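Probable glutathione S-transferase (Pseudomonas aeruginosa, PDB 6JWK) is a zeta-class member of the glutathione S-transferase superfamily, identified as a maleylpyruvate isomerase and probably dependent on glutathione for the cis-trans isomerisation of its substrate. Local coordinates at residues P106-R111 with H133-G138; S12-I17 with L98-D103; Q65-I70 with E164-P169; R129-W134 with M177-A182. One frame throughout, in Å; residues are numbered along the deposited sequence.

Contact 1 of 4, residues P106-R111 with H133-G138. With SO4 (sulfate ion), chain I.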
loop_
_atom_site.group_PDB
_atom_site.type_symbol
_atom_site.label_atom_id
_atom_site.label_comp_id
_atom_site.label_asym_id
_atom_site.label_seq_id
_atom_site.Cartn_x
_atom_site.Cartn_y
_atom_site.Cartn_z
ATOM N N PRO B 106 5.300 6.436 1.057
ATOM C CA PRO B 106 5.753 6.118 2.421
ATOM C C PRO B 106 7.192 6.572 2.749
ATOM O O PRO B 106 7.467 6.855 3.909
ATOM C CB PRO B 106 5.683 4.602 2.490
ATOM C CG PRO B 106 4.616 4.248 1.468
ATOM C CD PRO B 106 4.880 5.239 0.323
ATOM N N LEU B 107 8.054 6.650 1.749
ATOM C CA LEU B 107 9.457 7.109 1.933
ATOM C C LEU B 107 9.518 8.634 2.020
ATOM O O LEU B 107 10.496 9.122 2.567
ATOM C CB LEU B 107 10.314 6.579 0.790
ATOM C CG LEU B 107 10.236 5.069 0.612
ATOM C CD1 LEU B 107 11.135 4.603 -0.511
ATOM C CD2 LEU B 107 10.628 4.406 1.904
ATOM N N ASN B 108 8.493 9.354 1.543
ATOM C CA ASN B 108 8.538 10.820 1.291
ATOM C C ASN B 108 7.514 11.519 2.200
ATOM O O ASN B 108 7.276 12.663 2.020
ATOM C CB ASN B 108 8.413 11.091 -0.212
ATOM C CG ASN B 108 9.700 10.791 -0.958
ATOM O OD1 ASN B 108 10.762 10.529 -0.354
ATOM N ND2 ASN B 108 9.614 10.741 -2.273
ATOM N N ASN B 109 7.016 10.803 3.196
ATOM C CA ASN B 109 6.051 11.204 4.253
ATOM C C ASN B 109 6.683 12.320 5.095
ATOM O O ASN B 109 7.918 12.269 5.313
ATOM C CB ASN B 109 5.831 9.980 5.166
ATOM C CG ASN B 109 4.486 9.887 5.842
ATOM O OD1 ASN B 109 4.241 10.517 6.878
ATOM N ND2 ASN B 109 3.630 9.033 5.303
ATOM N N VAL B 110 5.883 13.212 5.683
ATOM C CA VAL B 110 6.418 14.146 6.716
ATOM C C VAL B 110 7.035 13.335 7.875
ATOM O O VAL B 110 8.136 13.653 8.284
ATOM C CB VAL B 110 5.365 15.159 7.184
ATOM C CG1 VAL B 110 4.064 14.505 7.627
ATOM C CG2 VAL B 110 5.946 16.026 8.278
ATOM N N ARG B 111 6.383 12.286 8.310
ATOM C CA ARG B 111 6.878 11.481 9.391
ATOM C C ARG B 111 8.314 10.992 9.106
ATOM O O ARG B 111 9.170 11.121 9.929
ATOM C CB ARG B 111 5.829 10.409 9.773
ATOM C CG ARG B 111 6.238 8.961 9.740
ATOM C CD ARG B 111 5.099 7.965 9.973
ATOM N NE ARG B 111 5.168 6.884 9.009
ATOM C CZ ARG B 111 5.125 5.596 9.284
ATOM N NH1 ARG B 111 5.205 4.743 8.308
ATOM N NH2 ARG B 111 4.982 5.153 10.519
ATOM N N HIS B 133 15.006 11.010 -5.390
ATOM C CA HIS B 133 15.406 9.643 -5.822
ATOM C C HIS B 133 14.160 8.712 -5.851
ATOM O O HIS B 133 13.969 7.998 -6.829
ATOM C CB HIS B 133 16.569 9.090 -4.959
ATOM C CG HIS B 133 16.868 7.647 -5.215
ATOM N ND1 HIS B 133 17.482 7.198 -6.378
ATOM C CD2 HIS B 133 16.609 6.538 -4.481
ATOM C CE1 HIS B 133 17.617 5.890 -6.332
ATOM N NE2 HIS B 133 17.063 5.459 -5.190
ATOM N N TRP B 134 13.374 8.660 -4.796
ATOM C CA TRP B 134 12.238 7.716 -4.695
ATOM C C TRP B 134 11.177 8.206 -5.699
ATOM O O TRP B 134 10.528 7.360 -6.367
ATOM C CB TRP B 134 11.740 7.645 -3.245
ATOM C CG TRP B 134 12.800 7.204 -2.278
ATOM C CD1 TRP B 134 13.211 7.874 -1.171
ATOM C CD2 TRP B 134 13.628 6.037 -2.370
ATOM N NE1 TRP B 134 14.236 7.203 -0.559
ATOM C CE2 TRP B 134 14.529 6.082 -1.286
ATOM C CE3 TRP B 134 13.690 4.939 -3.233
ATOM C CZ2 TRP B 134 15.490 5.095 -1.062
ATOM C CZ3 TRP B 134 14.615 3.939 -2.998
ATOM C CH2 TRP B 134 15.503 4.018 -1.923
ATOM N N VAL B 135 11.032 9.530 -5.834
ATOM C CA VAL B 135 10.129 10.120 -6.855
ATOM C C VAL B 135 10.570 9.666 -8.251
ATOM O O VAL B 135 9.695 9.168 -8.968
ATOM C CB VAL B 135 9.970 11.646 -6.726
ATOM C CG1 VAL B 135 9.381 12.275 -7.987
ATOM C CG2 VAL B 135 9.088 11.994 -5.531
ATOM N N ALA B 136 11.828 9.810 -8.658
ATOM C CA ALA B 136 12.248 9.490 -10.057
ATOM C C ALA B 136 12.037 8.005 -10.334
ATOM O O ALA B 136 11.453 7.666 -11.338
ATOM C CB ALA B 136 13.711 9.868 -10.313
ATOM N N GLU B 137 12.485 7.138 -9.439
ATOM C CA GLU B 137 12.317 5.675 -9.578
ATOM C C GLU B 137 10.827 5.348 -9.735
ATOM O O GLU B 137 10.492 4.580 -10.649
ATOM C CB GLU B 137 12.824 4.931 -8.334
ATOM C CG GLU B 137 14.274 5.193 -8.012
ATOM C CD GLU B 137 15.221 4.344 -8.816
ATOM O OE1 GLU B 137 15.085 3.122 -8.745
ATOM O OE2 GLU B 137 16.034 4.914 -9.545
ATOM N N GLY B 138 9.980 5.875 -8.846
ATOM C CA GLY B 138 8.544 5.521 -8.831
ATOM C C GLY B 138 7.783 6.099 -10.028
ATOM O O GLY B 138 6.974 5.394 -10.613
HETATM S S SO4 I . 1.465 12.945 4.606
HETATM O O1 SO4 I . 0.452 11.988 4.271
HETATM O O2 SO4 I . 2.685 12.305 4.977
HETATM O O3 SO4 I . 1.785 13.812 3.489
HETATM O O4 SO4 I . 0.980 13.716 5.713
#

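Contact 2 of 4, residues S12-I17 with L98-D103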
loop_
_atom_site.group_PDB
_atom_site.type_symbol
_atom_site.label_atom_id
_atom_site.label_comp_id
_atom_site.label_asym_id
_atom_site.label_seq_id
_atom_site.Cartn_x
_atom_site.Cartn_y
_atom_site.Cartn_z
ATOM N N SER B 12 -4.891 12.398 3.196
ATOM C CA SER B 12 -6.209 13.096 3.332
ATOM C C SER B 12 -6.693 13.537 1.940
ATOM O O SER B 12 -7.864 13.373 1.611
ATOM C CB SER B 12 -6.130 14.290 4.259
ATOM O OG SER B 12 -5.803 13.891 5.582
ATOM N N TYR B 13 -5.792 14.127 1.173
ATOM C CA TYR B 13 -6.098 14.625 -0.193
ATOM C C TYR B 13 -6.688 13.457 -1.022
ATOM O O TYR B 13 -7.713 13.652 -1.704
ATOM C CB TYR B 13 -4.824 15.261 -0.747
ATOM C CG TYR B 13 -4.970 16.015 -2.047
ATOM C CD1 TYR B 13 -6.210 16.266 -2.628
ATOM C CD2 TYR B 13 -3.845 16.569 -2.650
ATOM C CE1 TYR B 13 -6.315 16.971 -3.824
ATOM C CE2 TYR B 13 -3.942 17.282 -3.844
ATOM C CZ TYR B 13 -5.182 17.490 -4.424
ATOM O OH TYR B 13 -5.260 18.204 -5.584
ATOM N N ARG B 14 -6.058 12.278 -0.999
ATOM C CA ARG B 14 -6.532 11.075 -1.750
ATOM C C ARG B 14 -8.015 10.853 -1.449
ATOM O O ARG B 14 -8.769 10.621 -2.338
ATOM C CB ARG B 14 -5.807 9.775 -1.354
ATOM C CG ARG B 14 -4.321 9.732 -1.674
ATOM C CD ARG B 14 -3.761 8.446 -1.143
ATOM N NE ARG B 14 -2.333 8.417 -1.296
ATOM C CZ ARG B 14 -1.547 7.521 -0.765
ATOM N NH1 ARG B 14 -2.058 6.596 0.031
ATOM N NH2 ARG B 14 -0.244 7.576 -0.986
ATOM N N VAL B 15 -8.402 10.894 -0.181
ATOM C CA VAL B 15 -9.795 10.557 0.218
ATOM C C VAL B 15 -10.742 11.720 -0.032
ATOM O O VAL B 15 -11.943 11.462 -0.352
ATOM C CB VAL B 15 -9.834 10.116 1.697
ATOM C CG1 VAL B 15 -11.247 9.775 2.113
ATOM C CG2 VAL B 15 -8.904 8.919 1.931
ATOM N N ARG B 16 -10.292 12.963 0.111
ATOM C CA ARG B 16 -11.118 14.142 -0.284
ATOM C C ARG B 16 -11.433 14.066 -1.784
ATOM O O ARG B 16 -12.570 14.381 -2.185
ATOM C CB ARG B 16 -10.446 15.470 0.035
ATOM C CG ARG B 16 -10.335 15.769 1.526
ATOM C CD ARG B 16 -9.957 17.210 1.813
ATOM N NE ARG B 16 -8.812 17.699 1.041
ATOM C CZ ARG B 16 -7.544 17.692 1.419
ATOM N NH1 ARG B 16 -7.194 17.248 2.615
ATOM N NH2 ARG B 16 -6.617 18.187 0.600
ATOM N N ILE B 17 -10.503 13.613 -2.613
ATOM C CA ILE B 17 -10.840 13.459 -4.066
ATOM C C ILE B 17 -11.904 12.370 -4.206
ATOM O O ILE B 17 -12.912 12.577 -4.946
ATOM C CB ILE B 17 -9.573 13.107 -4.854
ATOM C CG1 ILE B 17 -8.547 14.242 -4.805
ATOM C CG2 ILE B 17 -9.885 12.691 -6.280
ATOM C CD1 ILE B 17 -7.158 13.809 -5.299
ATOM N N LEU B 98 -0.948 1.197 -5.977
ATOM C CA LEU B 98 -0.092 0.590 -4.928
ATOM C C LEU B 98 1.346 0.955 -5.214
ATOM O O LEU B 98 2.071 1.164 -4.239
ATOM C CB LEU B 98 -0.281 -0.928 -4.867
ATOM C CG LEU B 98 -1.639 -1.302 -4.303
ATOM C CD1 LEU B 98 -1.971 -2.727 -4.707
ATOM C CD2 LEU B 98 -1.662 -1.131 -2.782
ATOM N N LEU B 99 1.716 1.157 -6.473
ATOM C CA LEU B 99 3.068 1.701 -6.761
ATOM C C LEU B 99 3.271 3.035 -6.048
ATOM O O LEU B 99 4.329 3.248 -5.411
ATOM C CB LEU B 99 3.246 1.838 -8.269
ATOM C CG LEU B 99 4.518 2.513 -8.758
ATOM C CD1 LEU B 99 5.767 1.696 -8.399
ATOM C CD2 LEU B 99 4.414 2.627 -10.272
ATOM N N VAL B 100 2.324 3.951 -6.186
ATOM C CA VAL B 100 2.372 5.250 -5.473
ATOM C C VAL B 100 2.284 5.032 -3.948
ATOM O O VAL B 100 3.158 5.552 -3.231
ATOM C CB VAL B 100 1.246 6.158 -5.967
ATOM C CG1 VAL B 100 1.248 7.460 -5.190
ATOM C CG2 VAL B 100 1.436 6.371 -7.477
ATOM N N ALA B 101 1.300 4.270 -3.483
ATOM C CA ALA B 101 0.926 4.201 -2.052
ATOM C C ALA B 101 1.932 3.360 -1.248
ATOM O O ALA B 101 1.975 3.526 -0.045
ATOM C CB ALA B 101 -0.505 3.715 -1.919
ATOM N N CYS B 102 2.646 2.439 -1.877
ATOM C CA CYS B 102 3.614 1.505 -1.232
ATOM C C CYS B 102 5.066 1.878 -1.558
ATOM O O CYS B 102 5.887 1.745 -0.666
ATOM C CB CYS B 102 3.416 0.058 -1.668
ATOM S SG CYS B 102 1.791 -0.560 -1.213
ATOM N N ASP B 103 5.369 2.323 -2.781
ATOM C CA ASP B 103 6.768 2.407 -3.287
ATOM C C ASP B 103 7.241 3.846 -3.399
ATOM O O ASP B 103 8.449 4.022 -3.634
ATOM C CB ASP B 103 6.940 1.684 -4.619
ATOM C CG ASP B 103 6.708 0.173 -4.494
ATOM O OD1 ASP B 103 6.608 -0.306 -3.334
ATOM O OD2 ASP B 103 6.568 -0.492 -5.533
HETATM O O HOH W 1 0.988 5.816 0.873
#

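Contact 3 of 4, residues Q65-I70 with E164-P169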
loop_
_atom_site.group_PDB
_atom_site.type_symbol
_atom_site.label_atom_id
_atom_site.label_comp_id
_atom_site.label_asym_id
_atom_site.label_seq_id
_atom_site.Cartn_x
_atom_site.Cartn_y
_atom_site.Cartn_z
ATOM N N GLN B 65 -6.510 4.080 6.723
ATOM C CA GLN B 65 -5.889 3.578 5.476
ATOM C C GLN B 65 -6.704 4.129 4.314
ATOM O O GLN B 65 -7.790 3.629 3.998
ATOM C CB GLN B 65 -5.656 2.077 5.455
ATOM C CG GLN B 65 -4.611 1.605 6.472
ATOM C CD GLN B 65 -3.230 2.161 6.210
ATOM O OE1 GLN B 65 -2.840 2.432 5.062
ATOM N NE2 GLN B 65 -2.481 2.360 7.287
ATOM N N SER B 66 -6.129 5.141 3.668
ATOM C CA SER B 66 -6.731 5.853 2.517
ATOM C C SER B 66 -7.216 4.860 1.455
ATOM O O SER B 66 -8.405 4.990 0.965
ATOM C CB SER B 66 -5.721 6.899 2.021
ATOM O OG SER B 66 -4.547 6.295 1.512
ATOM N N LEU B 67 -6.432 3.840 1.074
ATOM C CA LEU B 67 -6.925 2.887 0.036
ATOM C C LEU B 67 -8.024 1.954 0.578
ATOM O O LEU B 67 -8.906 1.593 -0.204
ATOM C CB LEU B 67 -5.807 2.033 -0.556
ATOM C CG LEU B 67 -4.618 2.770 -1.149
ATOM C CD1 LEU B 67 -3.978 1.907 -2.231
ATOM C CD2 LEU B 67 -4.948 4.127 -1.669
ATOM N N ALA B 68 -8.034 1.582 1.864
ATOM C CA ALA B 68 -9.176 0.807 2.409
ATOM C C ALA B 68 -10.426 1.700 2.388
ATOM O O ALA B 68 -11.538 1.207 2.105
ATOM C CB ALA B 68 -8.848 0.285 3.794
ATOM N N ILE B 69 -10.276 2.979 2.726
ATOM C CA ILE B 69 -11.432 3.903 2.789
ATOM C C ILE B 69 -11.957 4.041 1.357
ATOM O O ILE B 69 -13.172 4.022 1.166
ATOM C CB ILE B 69 -11.052 5.257 3.384
ATOM C CG1 ILE B 69 -10.783 5.140 4.881
ATOM C CG2 ILE B 69 -12.135 6.277 3.081
ATOM C CD1 ILE B 69 -9.824 6.199 5.425
ATOM N N ILE B 70 -11.082 4.212 0.382
ATOM C CA ILE B 70 -11.586 4.396 -1.011
ATOM C C ILE B 70 -12.391 3.157 -1.414
ATOM O O ILE B 70 -13.506 3.290 -2.022
ATOM C CB ILE B 70 -10.432 4.728 -1.948
ATOM C CG1 ILE B 70 -9.992 6.154 -1.669
ATOM C CG2 ILE B 70 -10.809 4.502 -3.404
ATOM C CD1 ILE B 70 -8.720 6.510 -2.405
ATOM N N GLU B 164 -6.157 8.129 -9.904
ATOM C CA GLU B 164 -6.027 9.605 -9.906
ATOM C C GLU B 164 -6.089 10.067 -8.450
ATOM O O GLU B 164 -5.443 11.071 -8.110
ATOM C CB GLU B 164 -7.077 10.259 -10.810
ATOM C CG GLU B 164 -6.847 9.960 -12.308
ATOM C CD GLU B 164 -7.246 8.571 -12.799
ATOM O OE1 GLU B 164 -8.120 7.884 -12.136
ATOM O OE2 GLU B 164 -6.691 8.163 -13.866
ATOM N N CYS B 165 -6.833 9.374 -7.596
ATOM C CA CYS B 165 -6.862 9.735 -6.156
ATOM C C CYS B 165 -5.421 9.640 -5.593
ATOM O O CYS B 165 -5.060 10.457 -4.716
ATOM C CB CYS B 165 -7.776 8.833 -5.359
ATOM S SG CYS B 165 -9.525 9.024 -5.744
ATOM N N CYS B 166 -4.599 8.698 -6.074
ATOM C CA CYS B 166 -3.215 8.518 -5.572
ATOM C C CYS B 166 -2.235 9.413 -6.352
ATOM O O CYS B 166 -1.302 9.972 -5.733
ATOM C CB CYS B 166 -2.790 7.065 -5.664
ATOM S SG CYS B 166 -3.764 6.013 -4.559
ATOM N N LEU B 167 -2.392 9.551 -7.669
ATOM C CA LEU B 167 -1.376 10.291 -8.459
ATOM C C LEU B 167 -1.405 11.789 -8.196
ATOM O O LEU B 167 -0.323 12.418 -8.119
ATOM C CB LEU B 167 -1.546 9.983 -9.941
ATOM C CG LEU B 167 -0.626 8.848 -10.394
ATOM C CD1 LEU B 167 -1.046 8.260 -11.750
ATOM C CD2 LEU B 167 0.832 9.324 -10.412
ATOM N N VAL B 168 -2.575 12.388 -8.139
ATOM C CA VAL B 168 -2.668 13.865 -8.072
ATOM C C VAL B 168 -1.967 14.334 -6.804
ATOM O O VAL B 168 -1.183 15.260 -6.868
ATOM C CB VAL B 168 -4.126 14.346 -8.202
ATOM C CG1 VAL B 168 -4.346 15.745 -7.660
ATOM C CG2 VAL B 168 -4.537 14.229 -9.665
ATOM N N PRO B 169 -2.194 13.725 -5.620
ATOM C CA PRO B 169 -1.456 14.173 -4.451
ATOM C C PRO B 169 0.063 13.955 -4.568
ATOM O O PRO B 169 0.869 14.835 -4.177
ATOM C CB PRO B 169 -2.134 13.374 -3.319
ATOM C CG PRO B 169 -3.529 13.107 -3.827
ATOM C CD PRO B 169 -3.269 12.752 -5.297
#

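Contact 4 of 4, residues R129-W134 with M177-A182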
loop_
_atom_site.group_PDB
_atom_site.type_symbol
_atom_site.label_atom_id
_atom_site.label_comp_id
_atom_site.label_asym_id
_atom_site.label_seq_id
_atom_site.Cartn_x
_atom_site.Cartn_y
_atom_site.Cartn_z
ATOM N N ARG B 129 17.340 15.397 -1.980
ATOM C CA ARG B 129 17.890 14.356 -2.907
ATOM C C ARG B 129 17.275 12.970 -2.608
ATOM O O ARG B 129 17.066 12.133 -3.535
ATOM C CB ARG B 129 19.420 14.264 -2.788
ATOM C CG ARG B 129 20.176 15.460 -3.383
ATOM C CD ARG B 129 21.708 15.478 -3.257
ATOM N NE ARG B 129 22.073 14.831 -2.006
ATOM C CZ ARG B 129 22.490 13.562 -1.868
ATOM N NH1 ARG B 129 22.690 12.787 -2.927
ATOM N NH2 ARG B 129 22.716 13.080 -0.655
ATOM N N TRP B 130 17.023 12.673 -1.341
ATOM C CA TRP B 130 16.290 11.426 -0.984
ATOM C C TRP B 130 14.919 11.469 -1.674
ATOM O O TRP B 130 14.582 10.493 -2.330
ATOM C CB TRP B 130 16.187 11.327 0.544
ATOM C CG TRP B 130 15.107 10.473 1.125
ATOM C CD1 TRP B 130 13.784 10.793 1.289
ATOM C CD2 TRP B 130 15.306 9.222 1.795
ATOM N NE1 TRP B 130 13.137 9.793 1.964
ATOM C CE2 TRP B 130 14.048 8.820 2.292
ATOM C CE3 TRP B 130 16.419 8.388 1.996
ATOM C CZ2 TRP B 130 13.882 7.615 2.980
ATOM C CZ3 TRP B 130 16.249 7.198 2.683
ATOM C CH2 TRP B 130 14.988 6.809 3.140
ATOM N N TYR B 131 14.173 12.552 -1.466
ATOM C CA TYR B 131 12.782 12.746 -1.954
ATOM C C TYR B 131 12.773 12.480 -3.466
ATOM O O TYR B 131 11.945 11.662 -3.985
ATOM C CB TYR B 131 12.268 14.123 -1.539
ATOM C CG TYR B 131 10.769 14.247 -1.535
ATOM C CD1 TYR B 131 10.024 14.279 -2.710
ATOM C CD2 TYR B 131 10.097 14.357 -0.338
ATOM C CE1 TYR B 131 8.644 14.408 -2.679
ATOM C CE2 TYR B 131 8.720 14.487 -0.294
ATOM C CZ TYR B 131 7.991 14.527 -1.468
ATOM O OH TYR B 131 6.626 14.649 -1.346
ATOM N N ALA B 132 13.749 13.081 -4.149
ATOM C CA ALA B 132 13.813 13.150 -5.620
ATOM C C ALA B 132 14.223 11.785 -6.152
ATOM O O ALA B 132 13.750 11.395 -7.235
ATOM C CB ALA B 132 14.761 14.261 -6.057
ATOM N N HIS B 133 15.006 11.010 -5.390
ATOM C CA HIS B 133 15.406 9.643 -5.822
ATOM C C HIS B 133 14.160 8.712 -5.851
ATOM O O HIS B 133 13.969 7.998 -6.829
ATOM C CB HIS B 133 16.569 9.090 -4.959
ATOM C CG HIS B 133 16.868 7.647 -5.215
ATOM N ND1 HIS B 133 17.482 7.198 -6.378
ATOM C CD2 HIS B 133 16.609 6.538 -4.481
ATOM C CE1 HIS B 133 17.617 5.890 -6.332
ATOM N NE2 HIS B 133 17.063 5.459 -5.190
ATOM N N TRP B 134 13.374 8.660 -4.796
ATOM C CA TRP B 134 12.238 7.716 -4.695
ATOM C C TRP B 134 11.177 8.206 -5.699
ATOM O O TRP B 134 10.528 7.360 -6.367
ATOM C CB TRP B 134 11.740 7.645 -3.245
ATOM C CG TRP B 134 12.800 7.204 -2.278
ATOM C CD1 TRP B 134 13.211 7.874 -1.171
ATOM C CD2 TRP B 134 13.628 6.037 -2.370
ATOM N NE1 TRP B 134 14.236 7.203 -0.559
ATOM C CE2 TRP B 134 14.529 6.082 -1.286
ATOM C CE3 TRP B 134 13.690 4.939 -3.233
ATOM C CZ2 TRP B 134 15.490 5.095 -1.062
ATOM C CZ3 TRP B 134 14.615 3.939 -2.998
ATOM C CH2 TRP B 134 15.503 4.018 -1.923
ATOM N N MET B 177 8.438 19.785 -3.934
ATOM C CA MET B 177 9.794 19.444 -3.409
ATOM C C MET B 177 10.859 19.731 -4.474
ATOM O O MET B 177 12.029 19.350 -4.281
ATOM C CB MET B 177 9.855 17.975 -2.960
ATOM C CG MET B 177 9.230 17.754 -1.618
ATOM S SD MET B 177 10.020 18.728 -0.303
ATOM C CE MET B 177 11.647 17.993 -0.446
ATOM N N GLY B 178 10.490 20.312 -5.616
ATOM C CA GLY B 178 11.509 20.760 -6.587
ATOM C C GLY B 178 11.911 19.638 -7.488
ATOM O O GLY B 178 12.937 19.770 -8.155
ATOM N N CYS B 179 11.106 18.560 -7.580
ATOM C CA CYS B 179 11.467 17.430 -8.464
ATOM C C CYS B 179 11.270 17.814 -9.932
ATOM O O CYS B 179 10.302 18.525 -10.268
ATOM C CB CYS B 179 10.658 16.168 -8.160
ATOM S SG CYS B 179 10.899 15.612 -6.457
ATOM N N ASP B 180 12.107 17.249 -10.775
ATOM C CA ASP B 180 11.979 17.355 -12.248
ATOM C C ASP B 180 10.845 16.435 -12.722
ATOM O O ASP B 180 11.055 15.202 -12.753
ATOM C CB ASP B 180 13.303 16.960 -12.914
ATOM C CG ASP B 180 13.272 17.181 -14.405
ATOM O OD1 ASP B 180 12.288 17.783 -14.863
ATOM O OD2 ASP B 180 14.141 16.662 -15.084
ATOM N N LEU B 181 9.756 17.007 -13.242
ATOM C CA LEU B 181 8.569 16.252 -13.700
ATOM C C LEU B 181 8.515 16.188 -15.238
ATOM O O LEU B 181 7.650 15.468 -15.784
ATOM C CB LEU B 181 7.340 16.936 -13.103
ATOM C CG LEU B 181 7.282 16.927 -11.570
ATOM C CD1 LEU B 181 5.956 17.469 -11.093
ATOM C CD2 LEU B 181 7.517 15.534 -11.018
ATOM N N ALA B 182 9.464 16.813 -15.923
ATOM C CA ALA B 182 9.603 16.771 -17.406
ATOM C C ALA B 182 9.624 15.342 -17.933
ATOM O O ALA B 182 9.053 15.086 -18.985
ATOM C CB ALA B 182 10.819 17.547 -17.871
#

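Contact 1 of 4, residues P106-R111 with H133-G138
Leu107 lies over one face of the Trp134 indole, touching it with CB and CD1. Leu107 CB already stands over the face, above Trp134 CD1 at 3.7 Å. With CG anti to the carbonyl carbon (chi1 -54°) and an extended chi2, the CD1 methyl is carried over the five-membered ring, where Leu107 CD1 lies 3.6 Å from the centroid of that Trp134 ring and 17° off its normal, a CH-pi contact. The methyl sits toward the fused bond, the closest approach being Leu107 CD1 to Trp134 CD2 at 3.4 Å. The opposite face is covered by His133 CD2 of the preceding residue. Asn108 comes in at the rim: Asn108 OD1 lies near the ring plane, 3.7 Å from Trp134 CD1, while Asn108 ND2 reaches Val135 CG2 at 3.5 Å and makes a weak hydrogen bond to Tyr131 O. Beyond Asn108 in the chain, Asn109 caps the next helix, Asn109 OD1 accepting from Arg111 N (3.1 Å), and Val110 N gives a weak bond to a sulfate. The contact thus sets the short helix 105-108, just before helix 110-120, against helix 124-149, with Tyr115 of the second subunit meeting the Trp134 ring.

Contact 2 of 4, residues S12-I17 with L98-D103
Extended torsions from CG to NE (chi2 176°, chi3 -174°) stretch Arg14 straight across from its helix to Ala101, after a first torsion that sets CG beside the backbone N. The chain thereby spans much of the 10.1 Å between Arg14 CA and Ala101 CA. The guanidinium meets Ala101 obliquely: Arg14 NH2 lies 3.7 Å from Ala101 CA, and Arg14 NH1 is 3.8 Å from the Ala101 CB methyl. Val100 CG1 is a more distant neighbour of the same group. No direct hydrogen bond joins the segments. Instead a water in the guanidinium plane, at its edge, accepts from Arg14 NH2 at 2.8 Å and donates to Ala101 O at 2.7 Å, linking the buried cation to a carbonyl in the last turn of helix 87-103. Arg14 NH1 has its own partner in Ser66 OG at the start of helix 66-76, so both terminal nitrogens are engaged and the rotation of the group is restrained. Around this point Ala101 also packs on Leu67 of helix 66-76, and Val100 on Gln170 of helix 162-176. Helix 10-22 of the thioredoxin-like domain is thereby joined to helix 87-103 of the all-helical domain, with helices 66-76 and 162-176 packed beside the contact.

Contact 3 of 4, residues Q65-I70 with E164-P169
Leu67 and Cys166 make the closer of the two touches between these helices, Leu67 CD2 resting on Cys166 SG at 3.6 Å. Neither side chain leaves its backbone straight at the other segment. The first torsion of Leu67 (chi1 -55°) keeps CG on the side of the backbone N and turns one branch of the leucine across the gap, and the thiol of Cys166 meets that methyl with its sulfur. One turn further along helix 66-76, Ile70 meets Cys165, the neighbour of Cys166. Both leave their backbones toward the other helix but meet less closely: Ile70 CD1 at the end of an extended chain reaches Cys165 CB, not the sulfur, at 3.9 Å. The backbones stand well apart, with CA atoms 8.8 Å from each other at both Leu67-Cys166 and Ile70-Cys165, and no hydrogen bond spans them; only side chains touch. Helix 66-76 belongs to the thioredoxin-like N-terminal domain and helix 162-176 to the helical C-terminal domain, which makes this part of the apolar domain interface of the glutathione transferase fold. Other helices fill in the packing: Leu67 also lies on Leu98 and Ala101 of helix 87-103, Cys166 on Ala97 and Val100, and Cys165 on Ile17 of helix 10-22. Toward the beginning of the first segment the character changes. Gln65, in the N-cap position, is partly exposed, takes no part in the apolar touches, and gives a hydrogen bond from its NE2 to Asp103 OD2 of the second subunit. A glycerol, probably from the crystallisation liquor, lies about 5 Å from the side chain of Leu67.

Contact 4 of 4, residues R129-W134 with M177-A182
Tyr131 is the first residue of 129-134 to meet the loop, offering one face of its ring to Met177. Its CG stands anti to the backbone N (chi1 -159°), which carries the phenol out toward the loop. Met177 CG lies almost over the ring centre, 3.4 Å from the centroid of the Tyr131 ring and 8° off the normal, a close CH-pi contact. The methionine chain bends at chi2 and chi3, bringing its sulfur over the same face: Met177 SD is 4.5 Å from the centroid of the Tyr131 ring, a Met-aromatic contact, and Met177 CE curls back to 4.0 Å from Tyr131 CG. Cys179 approaches the ring obliquely, with Cys179 SG 4.1 Å from Tyr131 CD1. Cys179 SG also touches the next residue along, Ala132, 3.9 Å from Ala132 CA. Cys179 packs on Val135 as well, further along the helix. Between the two sulfur-bearing residues Gly178 turns the chain with positive phi; it closes helix 162-176 in a Schellman motif, and an Asx turn follows in which Asp180 OD1 accepts from Ala182 N. The arrangement is a helix C-terminus and its exit loop packed by CH-pi and sulfur-aromatic contacts against helix 124-149.

Contacts 2 and 3 lie near the centre of the chain, their centres about 3 Å apart, and both join the thioredoxin-like domain to the helical domain; the hydrogen bond of Arg14 NH1 to Ser66 OG ties them together. Contacts 1 and 4 lie farther out and stay within the helical domain, sharing His133 and Trp134 on helix 124-149. The chemistry differs accordingly. Contact 3 is purely aliphatic and thiol packing, while contact 2 places a buried, water-bridged cation beside it. Contacts 1 and 4 each rest a methyl or methylene on an aromatic face, buried in contact 1 and partly buried in contact 4. All four come within reach of the second subunit.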